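Local coordinates for CHAD domain protein (Streptomyces chartreusis, PDB 6RN5), which binds copper ions and, as a phosin built on a largely helical CHAD-domain fold, probably polyphosphate, at residues L116-G121 against R352-A357; V269-D274 against V346-Q351. All blocks are in the same frame, centred on the assembly; numbering follows the deposited sequence.

How the interactions relate
Helix 338-366 supplies both contacts: 352-357 to interaction 1 and the preceding turns, 346-351, to interaction 2. Their centres lie 12 Å apart, and two salt bridges join them, Arg118 NH2 to Asp350 OD2 at 2.7 Å and Arg352 NH2 to Asp274 OD1 at 2.8 Å. Arg352 also packs on a copper ligand, its CZ being 3.4 Å from His271 ND1. Each contact holds a different copper: interaction 1 contributes His353 to a metal at the subunit boundary, whereas interaction 2 places His271 and His348 on a second copper, held by three histidines of one chain, His262 among them. The side chains of His348 and His353 are about 8 Å apart.

Interaction 1 of 2, residues L116-G121 against R352-A357; sequences LHRLSG and RHEVEA. With CU (copper (II) ion), chain C.
Arg118 sends CG anti to its own backbone nitrogen (chi1 170°) and then bends about chi3, while Glu354 turns sharply at chi2 (-75°), so that the two charged ends approach from opposite directions. They span two helices of the all-helical CHAD-family fold, the C-terminal part of helix 82-120 and the middle of helix 338-366, and the meeting is a surface one. NH2 of Arg118 lies 3.9 Å from OE2 of Glu354, a long salt bridge. The oxygen stands well out of the guanidinium plane, so no N-H points at it and the attraction is one of charge alone; the two flat groups are turned 66° from each other. The same NH2 has its stronger partner in Asp350, one turn earlier on the helix of Glu354. The arginine therefore has two acidic partners on a single helix, with Glu354 the looser.

Beside Glu354, His353 reaches a copper at the subunit boundary. Its NE2 is 2.5 Å from the ion, longer than the bonds of His271 and His348 to the other copper, and His353 of the second subunit binds the same metal. The ion sits lopsidedly against the ring, at 3.0 Å from CD2 but 3.7 Å from CE1 of His353. Within 116-121, the hydroxyl of Ser120 turns back, and its OG donates a 2.9 Å hydrogen bond to O of Leu116.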
loop_
_atom_site.group_PDB
_atom_site.type_symbol
_atom_site.label_atom_id
_atom_site.label_comp_id
_atom_site.label_asym_id
_atom_site.label_seq_id
_atom_site.Cartn_x
_atom_site.Cartn_y
_atom_site.Cartn_z
ATOM N N LEU A 116 -3.841 12.442 3.288
ATOM C CA LEU A 116 -3.103 12.530 4.561
ATOM C C LEU A 116 -3.960 12.361 5.841
ATOM O O LEU A 116 -3.497 11.804 6.862
ATOM C CB LEU A 116 -2.385 13.882 4.671
ATOM C CG LEU A 116 -1.082 14.098 3.887
ATOM C CD1 LEU A 116 -0.739 15.573 3.963
ATOM C CD2 LEU A 116 0.078 13.243 4.396
ATOM N N HIS A 117 -5.155 12.931 5.792
ATOM C CA HIS A 117 -6.124 12.829 6.872
ATOM C C HIS A 117 -6.484 11.361 7.025
ATOM O O HIS A 117 -6.391 10.806 8.122
ATOM C CB HIS A 117 -7.394 13.665 6.593
ATOM C CG HIS A 117 -7.296 15.112 7.007
ATOM N ND1 HIS A 117 -6.762 15.518 8.215
ATOM C CD2 HIS A 117 -7.707 16.248 6.382
ATOM C CE1 HIS A 117 -6.823 16.838 8.305
ATOM N NE2 HIS A 117 -7.399 17.305 7.209
ATOM N N ARG A 118 -6.822 10.740 5.902
ATOM C CA ARG A 118 -7.105 9.303 5.841
ATOM C C ARG A 118 -5.948 8.453 6.354
ATOM O O ARG A 118 -6.117 7.574 7.215
ATOM C CB ARG A 118 -7.450 8.934 4.404
ATOM C CG ARG A 118 -7.537 7.457 4.138
ATOM C CD ARG A 118 -8.280 7.173 2.849
ATOM N NE ARG A 118 -7.638 7.735 1.656
ATOM C CZ ARG A 118 -6.490 7.309 1.121
ATOM N NH1 ARG A 118 -5.804 6.300 1.672
ATOM N NH2 ARG A 118 -6.027 7.895 0.012
ATOM N N LEU A 119 -4.756 8.716 5.848
ATOM C CA LEU A 119 -3.589 7.936 6.231
ATOM C C LEU A 119 -3.130 8.156 7.693
ATOM O O LEU A 119 -2.300 7.387 8.221
ATOM C CB LEU A 119 -2.424 8.268 5.302
ATOM C CG LEU A 119 -2.634 7.867 3.859
ATOM C CD1 LEU A 119 -1.676 8.637 2.951
ATOM C CD2 LEU A 119 -2.470 6.365 3.726
ATOM N N SER A 120 -3.623 9.203 8.336
ATOM C CA SER A 120 -3.365 9.367 9.756
ATOM C C SER A 120 -4.309 8.437 10.526
ATOM O O SER A 120 -3.863 7.674 11.390
ATOM C CB SER A 120 -3.501 10.824 10.161
ATOM O OG SER A 120 -2.453 11.560 9.549
ATOM N N GLY A 121 -5.594 8.457 10.166
ATOM C CA GLY A 121 -6.573 7.486 10.683
ATOM C C GLY A 121 -7.465 8.126 11.720
ATOM O O GLY A 121 -7.731 9.325 11.645
ATOM N N ARG A 352 0.284 6.066 -5.586
ATOM C CA ARG A 352 0.651 5.049 -6.569
ATOM C C ARG A 352 -0.258 3.827 -6.454
ATOM O O ARG A 352 -0.587 3.192 -7.470
ATOM C CB ARG A 352 2.110 4.630 -6.432
ATOM C CG ARG A 352 3.093 5.699 -6.798
ATOM C CD ARG A 352 2.812 6.290 -8.179
ATOM N NE ARG A 352 2.735 5.327 -9.291
ATOM C CZ ARG A 352 2.515 5.659 -10.569
ATOM N NH1 ARG A 352 2.319 6.924 -10.934
ATOM N NH2 ARG A 352 2.499 4.724 -11.503
ATOM N N HIS A 353 -0.719 3.525 -5.233
ATOM C CA HIS A 353 -1.726 2.464 -5.058
ATOM C C HIS A 353 -3.041 2.835 -5.711
ATOM O O HIS A 353 -3.682 1.968 -6.270
ATOM C CB HIS A 353 -1.912 2.033 -3.574
ATOM C CG HIS A 353 -0.652 1.523 -2.947
ATOM N ND1 HIS A 353 0.334 0.886 -3.678
ATOM C CD2 HIS A 353 -0.193 1.582 -1.667
ATOM C CE1 HIS A 353 1.340 0.567 -2.875
ATOM N NE2 HIS A 353 1.043 0.970 -1.651
ATOM N N GLU A 354 -3.420 4.107 -5.659
ATOM C CA GLU A 354 -4.611 4.585 -6.374
ATOM C C GLU A 354 -4.396 4.498 -7.892
ATOM O O GLU A 354 -5.324 4.243 -8.622
ATOM C CB GLU A 354 -4.969 6.013 -5.992
ATOM C CG GLU A 354 -5.377 6.217 -4.535
ATOM C CD GLU A 354 -6.800 5.720 -4.201
ATOM O OE1 GLU A 354 -7.573 5.390 -5.131
ATOM O OE2 GLU A 354 -7.156 5.662 -3.000
ATOM N N VAL A 355 -3.181 4.695 -8.392
ATOM C CA VAL A 355 -2.953 4.560 -9.857
ATOM C C VAL A 355 -3.288 3.129 -10.282
ATOM O O VAL A 355 -4.084 2.914 -11.190
ATOM C CB VAL A 355 -1.518 4.984 -10.288
ATOM C CG1 VAL A 355 -1.221 4.600 -11.745
ATOM C CG2 VAL A 355 -1.330 6.482 -10.096
ATOM N N GLU A 356 -2.718 2.157 -9.586
ATOM C CA GLU A 356 -3.025 0.752 -9.804
ATOM C C GLU A 356 -4.509 0.420 -9.650
ATOM O O GLU A 356 -5.081 -0.223 -10.508
ATOM C CB GLU A 356 -2.193 -0.144 -8.874
ATOM C CG GLU A 356 -0.822 -0.530 -9.459
ATOM C CD GLU A 356 -0.908 -1.426 -10.719
ATOM O OE1 GLU A 356 -1.590 -2.482 -10.710
ATOM O OE2 GLU A 356 -0.284 -1.086 -11.747
ATOM N N ALA A 357 -5.149 0.878 -8.598
ATOM C CA ALA A 357 -6.588 0.651 -8.515
ATOM C C ALA A 357 -7.311 1.269 -9.703
ATOM O O ALA A 357 -8.259 0.690 -10.247
ATOM C CB ALA A 357 -7.168 1.187 -7.195
HETATM CU CU CU C . 1.566 1.518 0.728
#

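Interaction 2 of 2, residues V269-D274 against V346-Q351; sequences VPHPQD and VLHADQ. With CU (copper (II) ion), chain B; SO4 (sulfate ion), chain H.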
loop_
_atom_site.group_PDB
_atom_site.type_symbol
_atom_site.label_atom_id
_atom_site.label_comp_id
_atom_site.label_asym_id
_atom_site.label_seq_id
_atom_site.Cartn_x
_atom_site.Cartn_y
_atom_site.Cartn_z
ATOM N N VAL A 269 12.685 8.222 -15.874
ATOM C CA VAL A 269 11.286 7.906 -16.157
ATOM C C VAL A 269 10.799 7.027 -15.010
ATOM O O VAL A 269 10.863 5.803 -15.102
ATOM C CB VAL A 269 11.095 7.147 -17.475
ATOM C CG1 VAL A 269 9.601 6.987 -17.747
ATOM C CG2 VAL A 269 11.800 7.865 -18.625
ATOM N N PRO A 270 10.324 7.640 -13.908
ATOM C CA PRO A 270 10.053 6.805 -12.729
ATOM C C PRO A 270 8.856 5.834 -12.895
ATOM O O PRO A 270 8.914 4.718 -12.403
ATOM C CB PRO A 270 9.852 7.841 -11.609
ATOM C CG PRO A 270 9.387 9.072 -12.307
ATOM C CD PRO A 270 10.019 9.067 -13.666
ATOM N N HIS A 271 7.836 6.226 -13.659
ATOM C CA HIS A 271 6.598 5.443 -13.794
ATOM C C HIS A 271 6.257 5.314 -15.276
ATOM O O HIS A 271 5.348 5.958 -15.766
ATOM C CB HIS A 271 5.492 6.145 -12.984
ATOM C CG HIS A 271 5.816 6.226 -11.521
ATOM N ND1 HIS A 271 5.879 5.102 -10.728
ATOM C CD2 HIS A 271 6.164 7.262 -10.728
ATOM C CE1 HIS A 271 6.218 5.442 -9.499
ATOM N NE2 HIS A 271 6.408 6.748 -9.466
ATOM N N PRO A 272 7.011 4.458 -15.996
ATOM C CA PRO A 272 6.966 4.422 -17.457
ATOM C C PRO A 272 5.637 3.962 -18.017
ATOM O O PRO A 272 5.184 4.504 -19.022
ATOM C CB PRO A 272 8.091 3.427 -17.820
ATOM C CG PRO A 272 8.367 2.650 -16.554
ATOM C CD PRO A 272 8.100 3.613 -15.454
ATOM N N GLN A 273 5.017 2.983 -17.371
ATOM C CA GLN A 273 3.684 2.534 -17.764
ATOM C C GLN A 273 2.602 3.588 -17.668
ATOM O O GLN A 273 1.571 3.428 -18.295
ATOM C CB GLN A 273 3.248 1.334 -16.953
ATOM C CG GLN A 273 4.068 0.098 -17.246
ATOM C CD GLN A 273 3.503 -1.142 -16.582
ATOM O OE1 GLN A 273 2.297 -1.403 -16.634
ATOM N NE2 GLN A 273 4.376 -1.920 -15.957
ATOM N N ASP A 274 2.803 4.658 -16.916
ATOM C CA ASP A 274 1.791 5.728 -16.918
ATOM C C ASP A 274 1.513 6.250 -18.336
ATOM O O ASP A 274 0.369 6.593 -18.637
ATOM C CB ASP A 274 2.204 6.918 -16.028
ATOM C CG ASP A 274 1.989 6.644 -14.513
ATOM O OD1 ASP A 274 1.697 5.513 -14.113
ATOM O OD2 ASP A 274 2.150 7.572 -13.732
ATOM N N VAL A 346 4.834 7.920 2.426
ATOM C CA VAL A 346 3.614 7.170 2.574
ATOM C C VAL A 346 2.577 7.656 1.571
ATOM O O VAL A 346 1.887 6.877 0.906
ATOM C CB VAL A 346 3.038 7.348 4.004
ATOM C CG1 VAL A 346 1.726 6.628 4.162
ATOM C CG2 VAL A 346 3.996 6.776 5.042
ATOM N N LEU A 347 2.473 8.974 1.482
ATOM C CA LEU A 347 1.526 9.622 0.585
ATOM C C LEU A 347 1.794 9.356 -0.902
ATOM O O LEU A 347 0.886 9.149 -1.669
ATOM C CB LEU A 347 1.561 11.104 0.876
ATOM C CG LEU A 347 0.619 12.017 0.164
ATOM C CD1 LEU A 347 -0.811 11.575 0.435
ATOM C CD2 LEU A 347 0.900 13.411 0.713
ATOM N N HIS A 348 3.049 9.380 -1.306
ATOM C CA HIS A 348 3.412 8.953 -2.651
ATOM C C HIS A 348 3.003 7.522 -2.909
ATOM O O HIS A 348 2.460 7.224 -3.968
ATOM C CB HIS A 348 4.917 9.120 -2.885
ATOM C CG HIS A 348 5.405 8.498 -4.161
ATOM N ND1 HIS A 348 5.856 7.197 -4.222
ATOM C CD2 HIS A 348 5.500 8.996 -5.422
ATOM C CE1 HIS A 348 6.225 6.929 -5.473
ATOM N NE2 HIS A 348 6.004 8.005 -6.219
ATOM N N ALA A 349 3.232 6.639 -1.940
ATOM C CA ALA A 349 2.900 5.242 -2.089
ATOM C C ALA A 349 1.388 5.042 -2.195
ATOM O O ALA A 349 0.883 4.329 -3.093
ATOM C CB ALA A 349 3.458 4.451 -0.902
ATOM N N ASP A 350 0.665 5.688 -1.288
ATOM C CA ASP A 350 -0.773 5.723 -1.357
ATOM C C ASP A 350 -1.312 6.103 -2.744
ATOM O O ASP A 350 -2.201 5.431 -3.298
ATOM C CB ASP A 350 -1.314 6.745 -0.329
ATOM C CG ASP A 350 -2.811 6.751 -0.288
ATOM O OD1 ASP A 350 -3.351 5.757 0.236
ATOM O OD2 ASP A 350 -3.430 7.720 -0.784
ATOM N N GLN A 351 -0.782 7.179 -3.313
ATOM C CA GLN A 351 -1.301 7.658 -4.590
ATOM C C GLN A 351 -0.867 6.712 -5.718
ATOM O O GLN A 351 -1.602 6.525 -6.674
ATOM C CB GLN A 351 -0.888 9.120 -4.838
ATOM C CG GLN A 351 -1.483 10.061 -3.781
ATOM C CD GLN A 351 -2.987 10.105 -3.893
ATOM O OE1 GLN A 351 -3.513 10.522 -4.939
ATOM N NE2 GLN A 351 -3.691 9.595 -2.858
HETATM CU CU CU B . 6.821 8.052 -8.088
HETATM S S SO4 H . 4.537 2.212 -13.418
HETATM O O1 SO4 H . 5.584 1.894 -14.440
HETATM O O2 SO4 H . 3.713 3.305 -14.036
HETATM O O3 SO4 H . 3.608 1.103 -13.195
HETATM O O4 SO4 H . 5.204 2.526 -12.088
#
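His271 and His348 meet through a copper ion, a clear instance of a metal joining parts of a chain whose backbones stay far apart: even the nearest CA atoms, those of these two histidines, are separated by 12.1 Å. His271 NE2 reaches the copper at 1.9 Å and His348 NE2 at 2.0 Å, with an angle of about 124° between them at the metal. His262 is the third histidine of the site. His348, on helix 338-366, carries its ring with CG anti to the backbone N, whereas His271 keeps CG beside its backbone N and reaches in from the loop that leads into helix 274-295.

As an aromatic pair the rings are rim to rim, neither over the other's face, with planes at 37°. Their NE2 atoms are 3.5 Å apart, as the shared metal explains.

The hydrogen bonds on the loop side go to a sulfate, probably from the crystallisation liquor. ND1 of His271 donates to its O4 over 3.0 Å; the bond is nearly straight (166°), and the oxygen lies in the plane of the ring. The backbone N of Gln273, in the type I turn from His271 to Asp274, holds sulfate O1 at 3.2 Å. Within the helix, Gln351 NE2 donates to Asp350 OD2 at 2.8 Å.

His271 is thus used at both nitrogens, ND1 donating its N-H to the sulfate and NE2 giving its lone pair to copper. Engaging both should restrict rotation of the ring, and in the crystal the anion at ND1 would probably make NE2 a stronger donor to the metal.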